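Local coordinates for protein putative TetR transcriptional regulator (Rhodococcus sp., PDB 2I10) that probably binds DNA as a transcriptional regulator of the TetR family and holds p-nitrophenol in a pocket of its dimeric helical body, at residues B[27-32]-B[54-59]; B[158-163]-B[192-197]. One frame throughout, in Å; residues are numbered along the deposited sequence.

Contact 1: residues B[27-32]-B[54-59]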
ATOM      1  N   GLN B  27     -16.135 -12.963  -5.694  1.00 34.64           N
ATOM      2  CA  GLN B  27     -16.755 -13.797  -6.728  1.00 34.91           C
ATOM      3  C   GLN B  27     -16.261 -13.534  -8.168  1.00 34.33           C
ATOM      4  O   GLN B  27     -16.516 -14.339  -9.062  1.00 34.22           O
ATOM      5  CB  GLN B  27     -18.296 -13.656  -6.688  1.00 35.03           C
ATOM      6  CG  GLN B  27     -18.966 -13.828  -5.308  1.00 35.32           C
ATOM      7  CD  GLN B  27     -20.494 -13.814  -5.363  1.00 37.04           C
ATOM      8  OE1 GLN B  27     -21.132 -12.983  -6.046  1.00 41.57           O
ATOM      9  NE2 GLN B  27     -21.087 -14.754  -4.673  1.00 36.82           N
ATOM     10  N   GLY B  28     -15.588 -12.410  -8.396  1.00 33.07           N
ATOM     11  CA  GLY B  28     -15.276 -12.009  -9.756  1.00 34.20           C
ATOM     12  C   GLY B  28     -16.509 -11.432 -10.441  1.00 33.96           C
ATOM     13  O   GLY B  28     -17.602 -11.391  -9.880  1.00 34.93           O
ATOM     14  N   TYR B  29     -16.313 -10.944 -11.647  1.00 34.02           N
ATOM     15  CA  TYR B  29     -17.368 -10.295 -12.367  1.00 32.94           C
ATOM     16  C   TYR B  29     -18.405 -11.308 -12.827  1.00 33.16           C
ATOM     17  O   TYR B  29     -19.583 -11.184 -12.516  1.00 32.39           O
ATOM     18  CB  TYR B  29     -16.790  -9.520 -13.559  1.00 32.84           C
ATOM     19  CG  TYR B  29     -17.868  -8.815 -14.363  1.00 31.20           C
ATOM     20  CD1 TYR B  29     -18.427  -7.621 -13.899  1.00 29.73           C
ATOM     21  CD2 TYR B  29     -18.330  -9.350 -15.584  1.00 31.10           C
ATOM     22  CE1 TYR B  29     -19.426  -6.936 -14.628  1.00 29.62           C
ATOM     23  CE2 TYR B  29     -19.331  -8.689 -16.309  1.00 30.04           C
ATOM     24  CZ  TYR B  29     -19.875  -7.486 -15.828  1.00 30.30           C
ATOM     25  OH  TYR B  29     -20.885  -6.813 -16.524  1.00 29.63           O
ATOM     26  N   GLU B  30     -17.933 -12.347 -13.497  1.00 33.68           N
ATOM     27  CA  GLU B  30     -18.780 -13.310 -14.193  1.00 35.15           C
ATOM     28  C   GLU B  30     -19.695 -14.040 -13.269  1.00 36.02           C
ATOM     29  O   GLU B  30     -20.834 -14.305 -13.625  1.00 35.07           O
ATOM     30  CB  GLU B  30     -17.928 -14.334 -14.936  1.00 35.89           C
ATOM     31  CG  GLU B  30     -17.204 -13.736 -16.096  1.00 38.33           C
ATOM     32  CD  GLU B  30     -16.576 -14.762 -17.034  1.00 42.37           C
ATOM     33  OE1 GLU B  30     -16.936 -15.971 -16.962  1.00 43.22           O
ATOM     34  OE2 GLU B  30     -15.726 -14.320 -17.855  1.00 42.48           O
ATOM     35  N   GLY B  31     -19.188 -14.337 -12.072  1.00 35.72           N
ATOM     36  CA  GLY B  31     -19.898 -15.134 -11.128  1.00 35.04           C
ATOM     37  C   GLY B  31     -20.706 -14.302 -10.168  1.00 35.22           C
ATOM     38  O   GLY B  31     -21.289 -14.855  -9.252  1.00 37.48           O
ATOM     39  N   THR B  32     -20.754 -12.994 -10.357  1.00 34.65           N
ATOM     40  CA  THR B  32     -21.607 -12.137  -9.544  1.00 33.89           C
ATOM     41  C   THR B  32     -22.888 -11.862 -10.309  1.00 35.20           C
ATOM     42  O   THR B  32     -22.825 -11.382 -11.452  1.00 35.20           O
ATOM     43  CB  THR B  32     -20.926 -10.819  -9.215  1.00 33.32           C
ATOM     44  OG1 THR B  32     -19.827 -11.090  -8.366  1.00 32.73           O
ATOM     45  CG2 THR B  32     -21.865  -9.875  -8.465  1.00 32.35           C
ATOM     46  N   SER B  54     -26.377  -0.879 -15.595  1.00 29.37           N
ATOM     47  CA  SER B  54     -26.196  -2.301 -15.757  1.00 29.44           C
ATOM     48  C   SER B  54     -25.143  -2.825 -14.786  1.00 28.80           C
ATOM     49  O   SER B  54     -24.427  -2.039 -14.145  1.00 29.60           O
ATOM     50  CB  SER B  54     -25.837  -2.645 -17.211  1.00 28.04           C
ATOM     51  OG  SER B  54     -24.488  -2.239 -17.499  1.00 32.45           O
ATOM     52  N   LYS B  55     -25.052  -4.146 -14.661  1.00 28.92           N
ATOM     53  CA  LYS B  55     -24.002  -4.754 -13.849  1.00 29.58           C
ATOM     54  C   LYS B  55     -22.621  -4.253 -14.298  1.00 29.13           C
ATOM     55  O   LYS B  55     -21.743  -3.959 -13.476  1.00 28.81           O
ATOM     56  CB  LYS B  55     -24.052  -6.280 -13.987  1.00 30.45           C
ATOM     57  CG  LYS B  55     -22.953  -6.932 -13.112  1.00 32.00           C
ATOM     58  CD  LYS B  55     -23.030  -8.429 -13.033  1.00 32.80           C
ATOM     59  CE  LYS B  55     -22.573  -9.081 -14.279  1.00 29.98           C
ATOM     60  NZ  LYS B  55     -22.167 -10.493 -13.993  1.00 28.30           N
ATOM     61  N   ARG B  56     -22.446  -4.125 -15.612  1.00 28.00           N
ATOM     62  CA  ARG B  56     -21.198  -3.630 -16.185  1.00 28.11           C
ATOM     63  C   ARG B  56     -20.949  -2.195 -15.768  1.00 27.49           C
ATOM     64  O   ARG B  56     -19.848  -1.847 -15.371  1.00 27.64           O
ATOM     65  CB  ARG B  56     -21.170  -3.759 -17.708  1.00 27.59           C
ATOM     66  CG  ARG B  56     -19.782  -3.442 -18.329  1.00 31.15           C
ATOM     67  CD  ARG B  56     -18.731  -4.489 -17.857  1.00 36.24           C
ATOM     68  NE  ARG B  56     -17.476  -4.470 -18.610  1.00 38.38           N
ATOM     69  CZ  ARG B  56     -17.310  -5.012 -19.823  1.00 38.04           C
ATOM     70  NH1 ARG B  56     -16.131  -4.956 -20.419  1.00 36.79           N
ATOM     71  NH2 ARG B  56     -18.313  -5.611 -20.441  1.00 37.17           N
ATOM     72  N   ASP B  57     -21.956  -1.343 -15.873  1.00 28.78           N
ATOM     73  CA  ASP B  57     -21.810   0.063 -15.418  1.00 28.78           C
ATOM     74  C   ASP B  57     -21.361   0.059 -13.947  1.00 28.41           C
ATOM     75  O   ASP B  57     -20.449   0.771 -13.591  1.00 27.73           O
ATOM     76  CB  ASP B  57     -23.125   0.837 -15.506  1.00 27.47           C
ATOM     77  CG  ASP B  57     -23.602   1.039 -16.929  1.00 28.56           C
ATOM     78  OD1 ASP B  57     -22.781   1.079 -17.847  1.00 26.45           O
ATOM     79  OD2 ASP B  57     -24.814   1.166 -17.130  1.00 28.87           O
ATOM     80  N   LEU B  58     -22.040  -0.725 -13.112  1.00 28.31           N
ATOM     81  CA  LEU B  58     -21.733  -0.758 -11.678  1.00 29.54           C
ATOM     82  C   LEU B  58     -20.289  -1.256 -11.428  1.00 29.50           C
ATOM     83  O   LEU B  58     -19.576  -0.729 -10.606  1.00 29.67           O
ATOM     84  CB  LEU B  58     -22.741  -1.603 -10.914  1.00 28.73           C
ATOM     85  CG  LEU B  58     -22.451  -2.025  -9.471  1.00 29.43           C
ATOM     86  CD1 LEU B  58     -22.156  -0.770  -8.569  1.00 30.99           C
ATOM     87  CD2 LEU B  58     -23.619  -2.860  -8.891  1.00 29.77           C
ATOM     88  N   PHE B  59     -19.879  -2.265 -12.157  1.00 30.09           N
ATOM     89  CA  PHE B  59     -18.515  -2.800 -12.015  1.00 31.14           C
ATOM     90  C   PHE B  59     -17.456  -1.770 -12.409  1.00 30.81           C
ATOM     91  O   PHE B  59     -16.449  -1.617 -11.711  1.00 30.96           O
ATOM     92  CB  PHE B  59     -18.397  -4.117 -12.805  1.00 29.89           C
ATOM     93  CG  PHE B  59     -17.008  -4.728 -12.801  1.00 31.47           C
ATOM     94  CD1 PHE B  59     -16.536  -5.436 -11.673  1.00 26.80           C
ATOM     95  CD2 PHE B  59     -16.186  -4.639 -13.929  1.00 27.22           C
ATOM     96  CE1 PHE B  59     -15.276  -6.027 -11.665  1.00 28.42           C
ATOM     97  CE2 PHE B  59     -14.910  -5.244 -13.932  1.00 27.37           C
ATOM     98  CZ  PHE B  59     -14.453  -5.928 -12.798  1.00 29.85           C
TER
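The ammonium nitrogen NZ of K55 is gripped by two backbone carbonyls of the 27-32 loop, giving one bond of 3.1 Å to Y29 O and another of 2.8 Å to T32 O. The setting is the TetR-family DNA-binding domain, where the loop that follows helix 15-27 leads into the predicted helix-turn-helix region and packs against the first turn of helix 55-66. The two bonds differ in form. T32 O is met almost head-on, with a C=O...N angle of 169°, whereas Y29 O is approached from above its carbonyl plane; the backbone N of T32 closes the Y29-T32 beta turn on the other face of the same oxygen.

The lysine also serves the tyrosine ring. A bend at chi3 in the otherwise extended chain of K55 carries CE over one face of the Y29 ring as a CH-pi contact. It also sets K55 NZ 4.2 Å from the centroid of the Y29 ring, a cation-pi interaction only 14° off the ring normal. The aromatic face and the two carbonyl dipoles would thus share in stabilising one positive charge. F59 meets the CD1-CE1 side of the Y29 ring: Y29 CD1 sits over the F59 face, 3.4 Å from F59 CG, with the planes inclined at 58°. F59 also forms an edge-to-face pair with F24 of helix 15-27, so the tyrosine joins a small aromatic cluster.

At the helix start, S54 and D57 form a capping box that fixes the turn carrying K55. R56 turns its guanidinium to a salt bridge with E60, while its aliphatic part runs at about a right angle to Y29, whose OH lies 3.3 Å from R56 CB.

Contact 2: residues B[158-163]-B[192-197]. With NPO (p-nitrophenol), chain C.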
ATOM      1  N   THR B 158      13.543   2.274 -15.949  1.00 30.60           N
ATOM      2  CA  THR B 158      13.014   1.082 -15.332  1.00 30.53           C
ATOM      3  C   THR B 158      12.882   1.242 -13.823  1.00 29.92           C
ATOM      4  O   THR B 158      11.816   0.956 -13.247  1.00 29.83           O
ATOM      5  CB  THR B 158      13.892  -0.109 -15.725  1.00 30.09           C
ATOM      6  OG1 THR B 158      13.572  -0.457 -17.077  1.00 33.44           O
ATOM      7  CG2 THR B 158      13.578  -1.298 -14.878  1.00 32.22           C
ATOM      8  N   ALA B 159      13.974   1.680 -13.179  1.00 28.58           N
ATOM      9  CA  ALA B 159      13.959   2.042 -11.788  1.00 28.19           C
ATOM     10  C   ALA B 159      12.958   3.144 -11.455  1.00 28.19           C
ATOM     11  O   ALA B 159      12.264   3.078 -10.421  1.00 27.50           O
ATOM     12  CB  ALA B 159      15.380   2.460 -11.319  1.00 26.87           C
ATOM     13  N   LEU B 160      12.927   4.184 -12.290  1.00 28.47           N
ATOM     14  CA  LEU B 160      12.058   5.328 -12.033  1.00 29.01           C
ATOM     15  C   LEU B 160      10.553   4.981 -12.166  1.00 28.94           C
ATOM     16  O   LEU B 160       9.738   5.497 -11.403  1.00 29.81           O
ATOM     17  CB  LEU B 160      12.430   6.498 -12.934  1.00 29.25           C
ATOM     18  CG  LEU B 160      11.725   7.838 -12.653  1.00 29.04           C
ATOM     19  CD1 LEU B 160      12.022   8.352 -11.236  1.00 31.56           C
ATOM     20  CD2 LEU B 160      12.215   8.804 -13.661  1.00 29.27           C
ATOM     21  N   ALA B 161      10.197   4.125 -13.132  1.00 29.14           N
ATOM     22  CA  ALA B 161       8.826   3.551 -13.231  1.00 28.10           C
ATOM     23  C   ALA B 161       8.406   2.780 -11.984  1.00 28.09           C
ATOM     24  O   ALA B 161       7.306   2.939 -11.496  1.00 27.87           O
ATOM     25  CB  ALA B 161       8.707   2.630 -14.460  1.00 26.86           C
ATOM     26  N   ARG B 162       9.293   1.911 -11.495  1.00 29.86           N
ATOM     27  CA  ARG B 162       9.057   1.152 -10.272  1.00 29.41           C
ATOM     28  C   ARG B 162       8.878   2.106  -9.106  1.00 28.98           C
ATOM     29  O   ARG B 162       8.017   1.919  -8.264  1.00 29.50           O
ATOM     30  CB  ARG B 162      10.238   0.177 -10.039  1.00 28.76           C
ATOM     31  CG  ARG B 162      10.007  -0.927  -8.987  1.00 27.83           C
ATOM     32  CD  ARG B 162       8.827  -1.865  -9.361  1.00 28.02           C
ATOM     33  NE  ARG B 162       9.117  -2.656 -10.552  1.00 25.82           N
ATOM     34  CZ  ARG B 162       8.311  -3.564 -11.105  1.00 25.03           C
ATOM     35  NH1 ARG B 162       7.097  -3.804 -10.604  1.00 26.52           N
ATOM     36  NH2 ARG B 162       8.716  -4.208 -12.189  1.00 22.22           N
ATOM     37  N   TYR B 163       9.674   3.152  -9.050  1.00 28.58           N
ATOM     38  CA  TYR B 163       9.495   4.093  -7.969  1.00 28.71           C
ATOM     39  C   TYR B 163       8.109   4.748  -8.028  1.00 28.04           C
ATOM     40  O   TYR B 163       7.477   4.909  -6.999  1.00 27.95           O
ATOM     41  CB  TYR B 163      10.574   5.165  -7.967  1.00 29.39           C
ATOM     42  CG  TYR B 163      10.134   6.380  -7.202  1.00 30.35           C
ATOM     43  CD1 TYR B 163      10.262   6.435  -5.814  1.00 29.59           C
ATOM     44  CD2 TYR B 163       9.573   7.461  -7.861  1.00 28.10           C
ATOM     45  CE1 TYR B 163       9.837   7.548  -5.123  1.00 32.58           C
ATOM     46  CE2 TYR B 163       9.120   8.562  -7.165  1.00 30.79           C
ATOM     47  CZ  TYR B 163       9.272   8.603  -5.796  1.00 30.58           C
ATOM     48  OH  TYR B 163       8.855   9.738  -5.095  1.00 34.34           O
ATOM     49  N   ALA B 192       6.697  13.430  -6.461  1.00 37.38           N
ATOM     50  CA  ALA B 192       6.851  13.742  -7.881  1.00 38.46           C
ATOM     51  C   ALA B 192       8.234  14.337  -8.207  1.00 38.58           C
ATOM     52  O   ALA B 192       8.748  14.172  -9.327  1.00 39.09           O
ATOM     53  CB  ALA B 192       5.749  14.667  -8.351  1.00 38.14           C
ATOM     54  N   GLN B 193       8.843  14.980  -7.218  1.00 39.30           N
ATOM     55  CA  GLN B 193      10.159  15.613  -7.354  1.00 39.49           C
ATOM     56  C   GLN B 193      11.221  14.661  -7.859  1.00 38.53           C
ATOM     57  O   GLN B 193      12.189  15.089  -8.465  1.00 39.47           O
ATOM     58  CB  GLN B 193      10.634  16.192  -6.007  1.00 38.59           C
ATOM     59  CG  GLN B 193      10.250  17.633  -5.739  1.00 40.01           C
ATOM     60  CD  GLN B 193      10.578  18.071  -4.287  1.00 42.42           C
ATOM     61  OE1 GLN B 193      11.299  17.369  -3.542  1.00 43.75           O
ATOM     62  NE2 GLN B 193      10.063  19.244  -3.894  1.00 44.92           N
ATOM     63  N   VAL B 194      11.052  13.377  -7.572  1.00 38.70           N
ATOM     64  CA  VAL B 194      11.967  12.343  -8.041  1.00 38.99           C
ATOM     65  C   VAL B 194      11.992  12.191  -9.562  1.00 39.76           C
ATOM     66  O   VAL B 194      12.989  11.757 -10.117  1.00 40.44           O
ATOM     67  CB  VAL B 194      11.675  10.997  -7.355  1.00 39.22           C
ATOM     68  CG1 VAL B 194      12.593   9.895  -7.906  1.00 37.71           C
ATOM     69  CG2 VAL B 194      11.866  11.159  -5.812  1.00 38.28           C
ATOM     70  N   VAL B 195      10.897  12.535 -10.230  1.00 39.11           N
ATOM     71  CA  VAL B 195      10.914  12.605 -11.700  1.00 38.25           C
ATOM     72  C   VAL B 195      11.502  13.958 -12.118  1.00 39.16           C
ATOM     73  O   VAL B 195      10.869  14.992 -11.957  1.00 38.82           O
ATOM     74  CB  VAL B 195       9.545  12.359 -12.270  1.00 37.11           C
ATOM     75  CG1 VAL B 195       9.583  12.362 -13.828  1.00 37.02           C
ATOM     76  CG2 VAL B 195       9.031  10.992 -11.766  1.00 36.15           C
ATOM     77  N   PRO B 196      12.754  13.960 -12.611  1.00 40.59           N
ATOM     78  CA  PRO B 196      13.404  15.249 -12.879  1.00 41.45           C
ATOM     79  C   PRO B 196      12.825  16.010 -14.060  1.00 41.43           C
ATOM     80  O   PRO B 196      12.258  15.401 -14.960  1.00 41.59           O
ATOM     81  CB  PRO B 196      14.849  14.857 -13.205  1.00 42.27           C
ATOM     82  CG  PRO B 196      14.961  13.389 -12.834  1.00 43.72           C
ATOM     83  CD  PRO B 196      13.624  12.818 -12.945  1.00 40.44           C
ATOM     84  N   ARG B 197      12.942  17.337 -14.024  1.00 41.83           N
ATOM     85  CA  ARG B 197      12.653  18.160 -15.192  0.50 42.25           C
ATOM     86  C   ARG B 197      13.902  18.925 -15.588  1.00 42.01           C
ATOM     87  O   ARG B 197      14.237  19.949 -14.975  1.00 42.20           O
ATOM     88  CB  ARG B 197      11.489  19.128 -14.950  0.50 42.61           C
ATOM     89  CG  ARG B 197      10.919  19.688 -16.260  0.50 43.50           C
ATOM     90  CD  ARG B 197      10.135  20.976 -16.080  0.50 45.32           C
ATOM     91  NE  ARG B 197       9.775  21.552 -17.375  0.50 46.20           N
ATOM     92  CZ  ARG B 197      10.375  22.596 -17.947  0.50 47.01           C
ATOM     93  NH1 ARG B 197      11.377  23.234 -17.340  0.50 47.10           N
ATOM     94  NH2 ARG B 197       9.959  23.018 -19.135  0.50 47.37           N
TER
HETATM   95  C1  NPO C 201       7.839  -7.242 -12.892  0.80 64.93           C
HETATM   96  C2  NPO C 201       7.662  -8.344 -12.076  0.80 64.24           C
HETATM   97  C3  NPO C 201       6.597  -8.420 -11.215  0.80 62.43           C
HETATM   98  C4  NPO C 201       5.694  -7.401 -11.153  0.80 62.84           C
HETATM   99  C5  NPO C 201       5.835  -6.276 -11.957  0.80 62.33           C
HETATM  100  C6  NPO C 201       6.910  -6.195 -12.831  0.80 64.08           C
HETATM  101  OH  NPO C 201       4.675  -7.548 -10.269  0.80 64.06           O
HETATM  102  N1  NPO C 201       8.970  -7.277 -13.750  0.80 65.63           N
HETATM  103  O2  NPO C 201       9.645  -8.316 -13.751  0.80 67.14           O
HETATM  104  O3  NPO C 201       9.289  -6.342 -14.492  0.80 65.28           O
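V194 packs its branched end against the ring of Y163, and here the contact is at its tightest. Its CG1 lies over one ring face, 4.0 Å from the Y163 centroid and 21° off the normal, a CH-pi contact displaced toward the rim. The CB of V194 comes within 3.5 Å of Y163 CE2, and V194 CG2 stands over the hydroxyl end of the same face, 3.4 Å from Y163 OH. With V194 CG1 anti to the backbone N (chi1 177°), one methyl is directed over the ring and toward L160, and the other toward the hydroxyl. The L160 side chain slides past V194 in the opposite direction, its CD1 3.7 Å from V194 CG1.

These side chains fasten the turn after helix 181-192 to helix 157-177 in the all-helical C-terminal domain of the TetR family, close to the dimer interface: V194 also packs on V194 of the second subunit. The hydroxyl of Y163 is hydrogen-bonded to A191 O, tying the ring to the end of the same helix that V194 follows. Replacing Y163 by an alanine removes the ring beneath V194 CG1 and would probably leave A191 O without the hydroxyl and the valine less firmly seated.

Toward P196 the packing slackens. L160 CD1 is still 4.0 Å from V195 CG2, but the other methyl of L160, CD2, stands 4.3 Å from P196 CD in a thin apolar touch at the more exposed margin, beyond which the chain runs out to the exposed R197. R162, on another side of helix 157-177, turns to the p-nitrophenol pocket instead, its guanidinium edge facing the ligand ring and its NE and NH1 forming salt bridges with E183 and E174 of the second subunit.

Taken together, the two contacts are consistent with the usual TetR division into a DNA-binding and a ligand-holding domain. Contact 1 lies in the family's DNA-binding region and contact 2 in the ligand-holding body, on opposite sides of the chain's centre; their centres are 35 Å apart and their nearest atoms about 22 Å, without touch. They follow one another in series along the sequence. R162, in segment 158-163 but taking no part in the packing on 192-197, is the residue of contact 2 that lines the p-nitrophenol pocket, with R131, E132 and R135; S177 O of the second subunit also bonds the ligand. No other chain of the assembly touches contact 1, whereas contact 2 sits against the partner subunit.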